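Local structure of galactose mutarotase-like protein (Clostridium acetobutylicum, 3OS7) at residues A[134-139]-A[150-155]; A[171-176]-A[325-330]. The protein belongs to the galactose mutarotase-like family and probably binds carbohydrate, perhaps interconverting the anomers of an aldose sugar. One frame throughout, in Å; residues are numbered along the deposited sequence. Where two conformers were deposited one is given.

Overall arrangement
Both contacts lie at one end of the antiparallel beta structure of this galactose mutarotase-like fold, on the same side of the chain's centre, with their own centres about 11 Å apart. Contact 1 pairs the adjacent strands 128-137 and 151-160; contact 2 joins the end of strand 163-172 to the turn that leads into strand 329-340. Since 151-160 and 163-172 are neighbours, the four segments lie in succession across the structure. Backbone bonds link the two contacts: Leu-173 N lies 2.9 Å from Glu-150 O, and Val-171 N 3.1 Å from Gln-152 O. A 1,2-ethanediol, probably from the crystallisation liquor, lies near Gln-152 and Val-171.

Contact 1 of 2, residues A[134-139]-A[150-155]; sequences VFDFTK and EFQFKL. With EDO (1,2-ethanediol), chain H.
Gln-152 NE2 donates to Asp-136 OD1 at 2.7 Å, a nearly straight bond (164°) that takes the syn lone pair of the carboxylate and stays in the plane of the amide. Asp-136 and Gln-152 form a non-hydrogen-bonded antiparallel pair, and their side chains run side by side. Gln-152 reaches the carboxylate with CG anti to the backbone N (chi1 -176°) and an extended chain; in this crystal its OE1 accepts, at 2.6 Å, from O2 of an ethanediol that probably came from the crystallisation liquor and also bonds Ser-169 OG. On the same face, Val-134 CG1 packs against Lys-154 CG. The opposite face is aromatic. Phe-137 CB sits over the centre of the Phe-151 ring, 3.5 Å from its centroid, while the two rings, nearly parallel, are slid apart with little overlap. Phe-151 CE1 meets the edge of Phe-135, 4.0 Å from CD2, and Phe-78 packs edge-to-face on Phe-151. Paired backbone bonds join Phe-135 with Phe-153 and Phe-137 with Phe-151. Past the strand end, Lys-139 N donates to Glu-150 OE2 (3.1 Å) on its anti side, and Lys-139 CG lies against the same oxygen. The pairing thus separates a mixed face, where Asp-136 orients the Gln-152 amide beside Val-134, from a buried phenylalanine layer.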
ATOM      1  N   VAL A 134       8.895  -6.275  11.871  1.00 14.18           N
ATOM      2  CA  VAL A 134       7.765  -7.093  12.256  1.00 14.15           C
ATOM      3  C   VAL A 134       6.860  -6.388  13.247  1.00 15.52           C
ATOM      4  O   VAL A 134       7.279  -5.473  13.975  1.00 15.08           O
ATOM      5  CB  VAL A 134       8.199  -8.440  12.882  1.00 16.25           C
ATOM      6  CG1 VAL A 134       8.954  -9.294  11.863  1.00 16.04           C
ATOM      7  CG2 VAL A 134       9.018  -8.221  14.133  1.00 20.38           C
ATOM      8  N   PHE A 135       5.606  -6.797  13.226  1.00 15.25           N
ATOM      9  CA  PHE A 135       4.618  -6.376  14.197  1.00 15.57           C
ATOM     10  C   PHE A 135       4.046  -7.611  14.867  1.00 17.26           C
ATOM     11  O   PHE A 135       3.438  -8.449  14.203  1.00 17.25           O
ATOM     12  CB  PHE A 135       3.467  -5.641  13.527  1.00 16.12           C
ATOM     13  CG  PHE A 135       2.434  -5.175  14.518  1.00 13.77           C
ATOM     14  CD1 PHE A 135       2.696  -4.105  15.351  1.00 22.22           C
ATOM     15  CD2 PHE A 135       1.262  -5.839  14.669  1.00 16.08           C
ATOM     16  CE1 PHE A 135       1.778  -3.703  16.284  1.00 22.61           C
ATOM     17  CE2 PHE A 135       0.333  -5.453  15.619  1.00 16.89           C
ATOM     18  CZ  PHE A 135       0.585  -4.389  16.417  1.00 21.35           C
ATOM     19  N   ASP A 136       4.240  -7.701  16.174  1.00 15.30           N
ATOM     20  CA  ASP A 136       3.749  -8.819  16.980  1.00 15.97           C
ATOM     21  C   ASP A 136       2.477  -8.412  17.712  1.00 18.55           C
ATOM     22  O   ASP A 136       2.480  -7.503  18.554  1.00 20.19           O
ATOM     23  CB  ASP A 136       4.810  -9.239  17.980  1.00 19.78           C
ATOM     24  CG  ASP A 136       6.110  -9.682  17.311  1.00 25.79           C
ATOM     25  OD1 ASP A 136       6.057 -10.624  16.488  1.00 29.05           O
ATOM     26  OD2 ASP A 136       7.178  -9.089  17.610  1.00 34.26           O
ATOM     27  N   PHE A 137       1.370  -9.051  17.356  1.00 16.78           N
ATOM     28  CA  PHE A 137       0.086  -8.760  17.964  1.00 17.68           C
ATOM     29  C   PHE A 137      -0.182  -9.855  18.990  1.00 19.00           C
ATOM     30  O   PHE A 137      -0.377 -11.018  18.623  1.00 17.55           O
ATOM     31  CB  PHE A 137      -1.012  -8.720  16.908  1.00 16.71           C
ATOM     32  CG  PHE A 137      -2.364  -8.275  17.437  1.00 17.85           C
ATOM     33  CD1 PHE A 137      -2.599  -6.949  17.785  1.00 18.24           C
ATOM     34  CD2 PHE A 137      -3.424  -9.164  17.519  1.00 16.35           C
ATOM     35  CE1 PHE A 137      -3.835  -6.548  18.229  1.00 17.02           C
ATOM     36  CE2 PHE A 137      -4.658  -8.757  17.972  1.00 16.08           C
ATOM     37  CZ  PHE A 137      -4.880  -7.462  18.315  1.00 17.19           C
ATOM     38  N   THR A 138      -0.177  -9.477  20.261  1.00 21.44           N
ATOM     39  CA  THR A 138      -0.326 -10.422  21.359  1.00 23.48           C
ATOM     40  C   THR A 138      -1.620 -10.231  22.125  1.00 23.57           C
ATOM     41  O   THR A 138      -2.339  -9.257  21.950  1.00 19.61           O
ATOM     42  CB  THR A 138       0.827 -10.297  22.387  1.00 24.95           C
ATOM     43  OG1 THR A 138       0.650  -9.111  23.150  1.00 28.90           O
ATOM     44  CG2 THR A 138       2.179 -10.265  21.702  1.00 25.20           C
ATOM     45  N   LYS A 139      -1.875 -11.188  23.005  1.00 22.68           N
ATOM     46  CA  LYS A 139      -3.013 -11.174  23.896  1.00 25.93           C
ATOM     47  C   LYS A 139      -3.019  -9.949  24.806  1.00 25.99           C
ATOM     48  O   LYS A 139      -4.050  -9.624  25.373  1.00 23.83           O
ATOM     49  CB  LYS A 139      -2.981 -12.409  24.792  1.00 28.20           C
ATOM     50  CG  LYS A 139      -3.261 -13.706  24.113  1.00 34.30           C
ATOM     51  CD  LYS A 139      -2.927 -14.895  25.057  1.00 44.33           C
ATOM     52  CE  LYS A 139      -3.154 -16.246  24.361  1.00 46.56           C
ATOM     53  NZ  LYS A 139      -4.585 -16.409  23.948  1.00 48.59           N
ATOM     54  N   GLU A 150      -3.895 -13.825  17.926  1.00 17.77           N
ATOM     55  CA  GLU A 150      -2.479 -13.478  17.869  1.00 16.05           C
ATOM     56  C   GLU A 150      -1.965 -13.625  16.433  1.00 16.55           C
ATOM     57  O   GLU A 150      -2.380 -14.513  15.697  1.00 15.19           O
ATOM     58  CB  GLU A 150      -1.647 -14.319  18.846  1.00 18.41           C
ATOM     59  CG  GLU A 150      -1.990 -14.002  20.314  1.00 22.68           C
ATOM     60  CD  GLU A 150      -1.006 -14.577  21.326  1.00 27.65           C
ATOM     61  OE1 GLU A 150      -0.732 -15.779  21.267  1.00 28.84           O
ATOM     62  OE2 GLU A 150      -0.539 -13.825  22.222  1.00 38.85           O
ATOM     63  N   PHE A 151      -1.103 -12.718  16.020  1.00 16.52           N
ATOM     64  CA  PHE A 151      -0.509 -12.796  14.687  1.00 16.16           C
ATOM     65  C   PHE A 151       0.822 -12.062  14.636  1.00 17.47           C
ATOM     66  O   PHE A 151       1.137 -11.276  15.523  1.00 14.50           O
ATOM     67  CB  PHE A 151      -1.491 -12.286  13.597  1.00 18.29           C
ATOM     68  CG  PHE A 151      -1.817 -10.804  13.666  1.00 13.33           C
ATOM     69  CD1 PHE A 151      -0.951  -9.867  13.140  1.00 16.68           C
ATOM     70  CD2 PHE A 151      -3.022 -10.360  14.225  1.00 17.04           C
ATOM     71  CE1 PHE A 151      -1.252  -8.511  13.192  1.00 16.94           C
ATOM     72  CE2 PHE A 151      -3.337  -9.031  14.276  1.00 13.96           C
ATOM     73  CZ  PHE A 151      -2.424  -8.090  13.739  1.00 13.58           C
ATOM     74  N   GLN A 152       1.614 -12.345  13.603  1.00 16.15           N
ATOM     75  CA  GLN A 152       2.794 -11.555  13.319  1.00 15.30           C
ATOM     76  C   GLN A 152       2.729 -11.125  11.866  1.00 16.15           C
ATOM     77  O   GLN A 152       2.625 -11.950  10.966  1.00 14.91           O
ATOM     78  CB  GLN A 152       4.089 -12.329  13.530  1.00 16.90           C
ATOM     79  CG  GLN A 152       5.352 -11.489  13.324  1.00 17.62           C
ATOM     80  CD  GLN A 152       6.617 -12.311  13.465  1.00 21.65           C
ATOM     81  OE1 GLN A 152       6.960 -13.109  12.580  1.00 21.57           O
ATOM     82  NE2 GLN A 152       7.321 -12.117  14.576  1.00 20.71           N
ATOM     83  N   PHE A 153       2.821  -9.822  11.660  1.00 14.79           N
ATOM     84  CA  PHE A 153       3.017  -9.235  10.358  1.00 13.46           C
ATOM     85  C   PHE A 153       4.524  -8.999  10.129  1.00 16.41           C
ATOM     86  O   PHE A 153       5.278  -8.677  11.059  1.00 15.84           O
ATOM     87  CB  PHE A 153       2.270  -7.898  10.287  1.00 17.67           C
ATOM     88  CG  PHE A 153       1.138  -7.855   9.315  1.00 12.56           C
ATOM     89  CD1 PHE A 153       1.344  -7.479   8.008  1.00 20.46           C
ATOM     90  CD2 PHE A 153      -0.169  -8.141   9.734  1.00 16.74           C
ATOM     91  CE1 PHE A 153       0.287  -7.389   7.129  1.00 22.64           C
ATOM     92  CE2 PHE A 153      -1.236  -8.051   8.852  1.00 19.58           C
ATOM     93  CZ  PHE A 153      -1.012  -7.679   7.563  1.00 21.22           C
ATOM     94  N   LYS A 154       4.966  -9.144   8.888  1.00 14.71           N
ATOM     95  CA  LYS A 154       6.347  -8.835   8.524  1.00 13.41           C
ATOM     96  C   LYS A 154       6.378  -8.119   7.193  1.00 13.99           C
ATOM     97  O   LYS A 154       5.666  -8.510   6.248  1.00 14.48           O
ATOM     98  CB  LYS A 154       7.186 -10.108   8.423  1.00 15.96           C
ATOM     99  CG  LYS A 154       8.617  -9.862   8.002  1.00 16.78           C
ATOM    100  CD  LYS A 154       9.589 -11.026   8.371  1.00 26.81           C
ATOM    101  CE  LYS A 154       9.141 -12.391   7.929  1.00 34.24           C
ATOM    102  NZ  LYS A 154       9.797 -13.418   8.837  1.00 37.03           N
ATOM    103  N   LEU A 155       7.166  -7.056   7.139  1.00 12.76           N
ATOM    104  CA  LEU A 155       7.477  -6.376   5.884  1.00 13.46           C
ATOM    105  C   LEU A 155       8.968  -6.608   5.645  1.00 13.62           C
ATOM    106  O   LEU A 155       9.801  -6.274   6.480  1.00 14.89           O
ATOM    107  CB  LEU A 155       7.165  -4.882   5.935  1.00 12.25           C
ATOM    108  CG  LEU A 155       5.838  -4.436   6.504  1.00 15.63           C
ATOM    109  CD1 LEU A 155       5.664  -2.920   6.481  1.00 15.38           C
ATOM    110  CD2 LEU A 155       4.702  -5.108   5.774  1.00 15.36           C
TER
HETATM  111  C1  EDO H 342       4.765 -14.373   8.307  1.00 36.39           C
HETATM  112  O1  EDO H 342       5.908 -14.556   7.476  1.00 33.21           O
HETATM  113  C2  EDO H 342       4.989 -13.185   9.242  1.00 35.96           C
HETATM  114  O2  EDO H 342       6.136 -13.403  10.089  1.00 31.13           O

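Contact 2 of 2, residues A[171-176]-A[325-330]; sequences VNLSSE and KPNESW
An Asx turn and an ST turn follow one another where strand 163-172 ends, and this loop meets the type II beta turn 325-328 that precedes strand 329-340. Asn-172 uses its backbone twice: its N donates to Glu-328 O (3.1 Å, 171°), and its O accepts from Asn-327 N at 2.8 Å. The Asn-172 side chain bonds within its own loop and also to the chain leading into 325-330. With CG anti to the backbone N (chi1 176°), OD1 receives Ser-174 OG at 2.8 Å in the carbonyl plane and Ser-174 N from above that plane, while ND2 donates to Leu-324 O and to Glu-176 O, the latter close to the amide plane. Ser-174 OG in turn accepts from Glu-176 N. These bonds fix the amide's rotation; Pro-326 packs against the loop, its CB 3.4 Å from Ser-174 O. Glu-328 OE1 takes Lys-325 N on its anti lone pair, adding to the backbone bond Glu-328 N to Lys-325 O that closes the turn. Val-171 and Ser-329, a non-hydrogen-bonded antiparallel pair, start the union of strands 163-172 and 329-340. Strand 151-160 borders 163-172 on its other edge, and Asn-172 touches Met-178 of strand 178-189.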
ATOM      1  N   VAL A 171       1.177 -14.264   9.550  1.00 15.60           N
ATOM      2  CA  VAL A 171       0.966 -15.635  10.006  1.00 15.69           C
ATOM      3  C   VAL A 171      -0.036 -15.576  11.164  1.00 16.60           C
ATOM      4  O   VAL A 171       0.066 -14.733  12.037  1.00 15.07           O
ATOM      5  CB  VAL A 171       2.285 -16.357  10.409  1.00 17.55           C
ATOM      6  CG1 VAL A 171       3.063 -15.608  11.462  1.00 21.58           C
ATOM      7  CG2 VAL A 171       1.974 -17.765  10.911  1.00 18.99           C
ATOM      8  N   ASN A 172      -1.032 -16.450  11.113  1.00 15.68           N
ATOM      9  CA  ASN A 172      -2.023 -16.581  12.154  1.00 16.86           C
ATOM     10  C   ASN A 172      -1.399 -17.421  13.263  1.00 17.92           C
ATOM     11  O   ASN A 172      -1.091 -18.585  13.034  1.00 17.93           O
ATOM     12  CB  ASN A 172      -3.261 -17.263  11.578  1.00 16.95           C
ATOM     13  CG  ASN A 172      -4.326 -17.548  12.614  1.00 15.15           C
ATOM     14  OD1 ASN A 172      -4.287 -17.055  13.750  1.00 16.42           O
ATOM     15  ND2 ASN A 172      -5.300 -18.362  12.220  1.00 13.71           N
ATOM     16  N   LEU A 173      -1.184 -16.815  14.428  1.00 18.27           N
ATOM     17  CA  LEU A 173      -0.593 -17.496  15.582  1.00 18.33           C
ATOM     18  C   LEU A 173      -1.658 -17.942  16.604  1.00 18.44           C
ATOM     19  O   LEU A 173      -1.329 -18.359  17.720  1.00 20.75           O
ATOM     20  CB  LEU A 173       0.467 -16.592  16.233  1.00 19.70           C
ATOM     21  CG  LEU A 173       1.672 -16.237  15.321  1.00 20.30           C
ATOM     22  CD1 LEU A 173       2.617 -15.182  15.951  1.00 21.47           C
ATOM     23  CD2 LEU A 173       2.448 -17.513  14.879  1.00 20.85           C
ATOM     24  N   SER A 174      -2.924 -17.840  16.232  1.00 16.41           N
ATOM     25  CA  SER A 174      -4.049 -18.148  17.094  1.00 19.00           C
ATOM     26  C   SER A 174      -4.499 -19.578  16.861  1.00 19.57           C
ATOM     27  O   SER A 174      -4.045 -20.226  15.920  1.00 18.24           O
ATOM     28  CB  SER A 174      -5.236 -17.189  16.854  1.00 20.16           C
ATOM     29  OG  SER A 174      -6.089 -17.567  15.781  1.00 19.43           O
ATOM     30  N   SER A 175      -5.443 -20.015  17.696  1.00 17.37           N
ATOM     31  CA  SER A 175      -5.984 -21.362  17.614  0.50 19.34           C
ATOM     32  C   SER A 175      -7.247 -21.456  16.752  1.00 20.47           C
ATOM     33  O   SER A 175      -7.866 -22.510  16.676  1.00 18.18           O
ATOM     34  CB  SER A 175      -6.269 -21.867  19.022  0.50 19.80           C
ATOM     35  OG  SER A 175      -7.264 -21.082  19.643  0.50 22.43           O
ATOM     36  N   GLU A 176      -7.628 -20.349  16.100  1.00 19.37           N
ATOM     37  CA  GLU A 176      -8.850 -20.285  15.305  1.00 21.52           C
ATOM     38  C   GLU A 176      -8.586 -19.699  13.920  1.00 22.40           C
ATOM     39  O   GLU A 176      -7.594 -19.007  13.690  1.00 22.68           O
ATOM     40  CB  GLU A 176      -9.891 -19.417  16.008  1.00 21.79           C
ATOM     41  CG  GLU A 176     -10.390 -19.978  17.334  1.00 28.87           C
ATOM     42  CD  GLU A 176     -11.328 -19.031  18.039  1.00 36.68           C
ATOM     43  OE1 GLU A 176     -10.855 -18.004  18.582  1.00 40.95           O
ATOM     44  OE2 GLU A 176     -12.540 -19.316  18.063  1.00 45.38           O
ATOM     45  N   LYS A 325      -5.925 -20.468   8.396  1.00 17.13           N
ATOM     46  CA  LYS A 325      -6.019 -21.501   9.408  1.00 18.69           C
ATOM     47  C   LYS A 325      -4.860 -21.279  10.414  1.00 15.38           C
ATOM     48  O   LYS A 325      -3.930 -20.488  10.160  1.00 17.49           O
ATOM     49  CB  LYS A 325      -5.990 -22.887   8.722  1.00 20.38           C
ATOM     50  CG  LYS A 325      -7.217 -23.185   7.854  1.00 25.23           C
ATOM     51  CD  LYS A 325      -7.145 -24.615   7.289  1.00 43.08           C
ATOM     52  CE  LYS A 325      -8.401 -25.020   6.506  1.00 44.16           C
ATOM     53  NZ  LYS A 325      -8.510 -24.311   5.193  1.00 48.77           N
ATOM     54  N   PRO A 326      -4.919 -21.936  11.581  1.00 18.61           N
ATOM     55  CA  PRO A 326      -3.859 -21.801  12.578  1.00 15.48           C
ATOM     56  C   PRO A 326      -2.490 -22.121  12.010  1.00 15.39           C
ATOM     57  O   PRO A 326      -2.319 -23.160  11.352  1.00 18.62           O
ATOM     58  CB  PRO A 326      -4.304 -22.769  13.698  1.00 17.86           C
ATOM     59  CG  PRO A 326      -5.800 -22.736  13.580  1.00 17.35           C
ATOM     60  CD  PRO A 326      -6.058 -22.715  12.104  1.00 18.70           C
ATOM     61  N   ASN A 327      -1.567 -21.163  12.196  1.00 15.77           N
ATOM     62  CA  ASN A 327      -0.189 -21.207  11.723  1.00 16.12           C
ATOM     63  C   ASN A 327      -0.021 -21.130  10.225  1.00 16.63           C
ATOM     64  O   ASN A 327       1.092 -21.297   9.725  1.00 19.51           O
ATOM     65  CB  ASN A 327       0.592 -22.421  12.270  1.00 17.80           C
ATOM     66  CG  ASN A 327       2.089 -22.131  12.388  1.00 17.93           C
ATOM     67  OD1 ASN A 327       2.474 -21.120  12.956  1.00 20.47           O
ATOM     68  ND2 ASN A 327       2.940 -23.031  11.847  1.00 16.60           N
ATOM     69  N   GLU A 328      -1.110 -20.868   9.509  1.00 16.44           N
ATOM     70  CA  GLU A 328      -1.041 -20.598   8.072  1.00 17.12           C
ATOM     71  C   GLU A 328      -0.607 -19.162   7.839  1.00 17.19           C
ATOM     72  O   GLU A 328      -0.903 -18.263   8.650  1.00 17.11           O
ATOM     73  CB  GLU A 328      -2.384 -20.835   7.412  1.00 17.41           C
ATOM     74  CG  GLU A 328      -2.312 -20.903   5.906  1.00 22.23           C
ATOM     75  CD  GLU A 328      -3.664 -21.095   5.235  1.00 30.91           C
ATOM     76  OE1 GLU A 328      -4.713 -21.083   5.914  1.00 21.36           O
ATOM     77  OE2 GLU A 328      -3.662 -21.261   3.997  1.00 28.93           O
ATOM     78  N   SER A 329       0.079 -18.947   6.717  1.00 17.04           N
ATOM     79  CA  SER A 329       0.487 -17.601   6.344  1.00 17.05           C
ATOM     80  C   SER A 329      -0.021 -17.174   4.976  1.00 18.15           C
ATOM     81  O   SER A 329      -0.411 -18.001   4.155  1.00 17.55           O
ATOM     82  CB  SER A 329       2.024 -17.474   6.394  1.00 17.72           C
ATOM     83  OG  SER A 329       2.642 -18.157   5.318  1.00 21.93           O
ATOM     84  N   TRP A 330      -0.018 -15.861   4.774  1.00 16.20           N
ATOM     85  CA  TRP A 330      -0.287 -15.215   3.485  1.00 14.20           C
ATOM     86  C   TRP A 330       0.938 -14.353   3.182  1.00 13.71           C
ATOM     87  O   TRP A 330       1.530 -13.764   4.101  1.00 15.41           O
ATOM     88  CB  TRP A 330      -1.542 -14.313   3.584  1.00 15.06           C
ATOM     89  CG  TRP A 330      -1.740 -13.410   2.339  1.00 15.10           C
ATOM     90  CD1 TRP A 330      -2.507 -13.682   1.246  1.00 18.17           C
ATOM     91  CD2 TRP A 330      -1.153 -12.126   2.105  1.00 15.69           C
ATOM     92  NE1 TRP A 330      -2.433 -12.650   0.352  1.00 17.62           N
ATOM     93  CE2 TRP A 330      -1.605 -11.683   0.854  1.00 16.06           C
ATOM     94  CE3 TRP A 330      -0.321 -11.293   2.849  1.00 15.80           C
ATOM     95  CZ2 TRP A 330      -1.211 -10.465   0.316  1.00 15.60           C
ATOM     96  CZ3 TRP A 330       0.064 -10.092   2.320  1.00 14.88           C
ATOM     97  CH2 TRP A 330      -0.365  -9.692   1.064  1.00 15.28           C
TER